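Local coordinates for protein myosin regulatory light chain (Physarum polycephalum, PDB 2BL0) that binds calcium in an EF-hand and serves as the regulatory light chain of a myosin II, within the myosin regulatory domain, at residues G21-K25 / E26-T30. Numbering follows the deposited sequence.
Sequences GFITK and EGLQT
Glu26 meets Thr24 where the strand 22-24 turns into the helix 25-35: its CB packs 3.7 Å from Thr24 OG1, while its carboxylate points off from the strand. At Gly27 the backbone N donates to that same OG1 over 3.0 Å with an N-H...O angle of 156°, which makes Thr24 the N-cap of the helix. A chi1 of 59° tucks the hydroxyl of Thr24 back over its own backbone, facing the first turn. Leu28 closes that turn, its N bonding to Thr24 O at 2.8 Å. Its CB also rests 3.8 Å from Ile23 CG2, the methyl branch that Ile23 holds opposite its own backbone N, and this apolar touch lies beside the first backbone bond of the helix. Gln29 N makes the next i to i+4 bond, to Lys25 O at 3.0 Å, and Gln29 CG lies 3.2 Å from that oxygen. The axes of strand 22-24 and helix 26-30 stand almost perpendicular, at 87°, as the loop of an EF-hand gives way to its exiting helix. Ile23 pairs through its backbone with Ile59 of the antiparallel strand 58-60 and reaches Phe12 and Phe15 of helix 3-15, while Leu28 packs on Phe44 and Phe48 of helix 41-51.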
# COMPACT_ATOMS: atom_id res chain seq x y z
N GLY C 21 23.87 31.58 -7.27
CA GLY C 21 22.70 30.95 -7.86
C GLY C 21 23.04 29.86 -8.86
O GLY C 21 22.13 29.29 -9.46
N PHE C 22 24.32 29.54 -9.03
CA PHE C 22 24.74 28.47 -9.96
C PHE C 22 26.10 27.89 -9.60
O PHE C 22 26.89 28.54 -8.90
CB PHE C 22 24.69 28.95 -11.42
CG PHE C 22 25.58 30.12 -11.70
CD1 PHE C 22 26.93 29.95 -11.96
CD2 PHE C 22 25.06 31.41 -11.70
CE1 PHE C 22 27.77 31.06 -12.18
CE2 PHE C 22 25.88 32.52 -11.92
CZ PHE C 22 27.23 32.34 -12.18
N ILE C 23 26.37 26.68 -10.09
CA ILE C 23 27.61 25.97 -9.82
C ILE C 23 28.41 25.84 -11.08
O ILE C 23 27.96 25.23 -12.05
CB ILE C 23 27.34 24.56 -9.28
CG1 ILE C 23 26.45 24.63 -8.04
CG2 ILE C 23 28.68 23.82 -9.04
CD1 ILE C 23 25.93 23.29 -7.58
N THR C 24 29.62 26.40 -11.05
CA THR C 24 30.55 26.30 -12.16
C THR C 24 31.44 25.08 -11.96
O THR C 24 31.44 24.49 -10.89
CB THR C 24 31.44 27.55 -12.23
OG1 THR C 24 32.16 27.70 -11.01
CG2 THR C 24 30.60 28.81 -12.32
N LYS C 25 32.22 24.73 -12.98
CA LYS C 25 33.20 23.65 -12.85
C LYS C 25 34.17 23.95 -11.72
O LYS C 25 34.43 23.10 -10.90
CB LYS C 25 33.99 23.41 -14.14
CG LYS C 25 33.28 22.49 -15.10
CD LYS C 25 34.18 22.10 -16.27
CE LYS C 25 33.44 21.18 -17.22
NZ LYS C 25 34.39 20.44 -18.12
N GLU C 26 34.70 25.18 -11.72
CA GLU C 26 35.54 25.71 -10.65
C GLU C 26 34.88 25.53 -9.26
O GLU C 26 35.51 25.04 -8.31
CB GLU C 26 35.79 27.20 -10.94
CG GLU C 26 36.80 27.91 -10.08
CD GLU C 26 38.25 27.52 -10.35
OE1 GLU C 26 38.66 27.28 -11.51
OE2 GLU C 26 39.00 27.48 -9.37
N GLY C 27 33.62 25.91 -9.15
CA GLY C 27 32.90 25.77 -7.90
C GLY C 27 32.68 24.33 -7.50
O GLY C 27 32.78 23.98 -6.33
N LEU C 28 32.39 23.47 -8.48
CA LEU C 28 32.13 22.06 -8.17
C LEU C 28 33.39 21.39 -7.64
O LEU C 28 33.32 20.62 -6.67
CB LEU C 28 31.55 21.30 -9.36
CG LEU C 28 31.17 19.85 -9.04
CD1 LEU C 28 30.14 19.72 -7.92
CD2 LEU C 28 30.67 19.20 -10.31
N GLN C 29 34.54 21.74 -8.21
CA GLN C 29 35.82 21.25 -7.70
C GLN C 29 35.98 21.60 -6.23
O GLN C 29 36.40 20.76 -5.44
CB GLN C 29 36.99 21.84 -8.49
CG GLN C 29 37.02 21.40 -9.93
CD GLN C 29 37.50 19.96 -10.12
OE1 GLN C 29 37.56 19.18 -9.16
NE2 GLN C 29 37.85 19.62 -11.35
N THR C 30 35.66 22.84 -5.87
CA THR C 30 35.76 23.27 -4.47
C THR C 30 34.78 22.54 -3.57
O THR C 30 35.13 22.12 -2.48
CB THR C 30 35.53 24.79 -4.41
OG1 THR C 30 36.60 25.45 -5.09
CG2 THR C 30 35.62 25.31 -3.00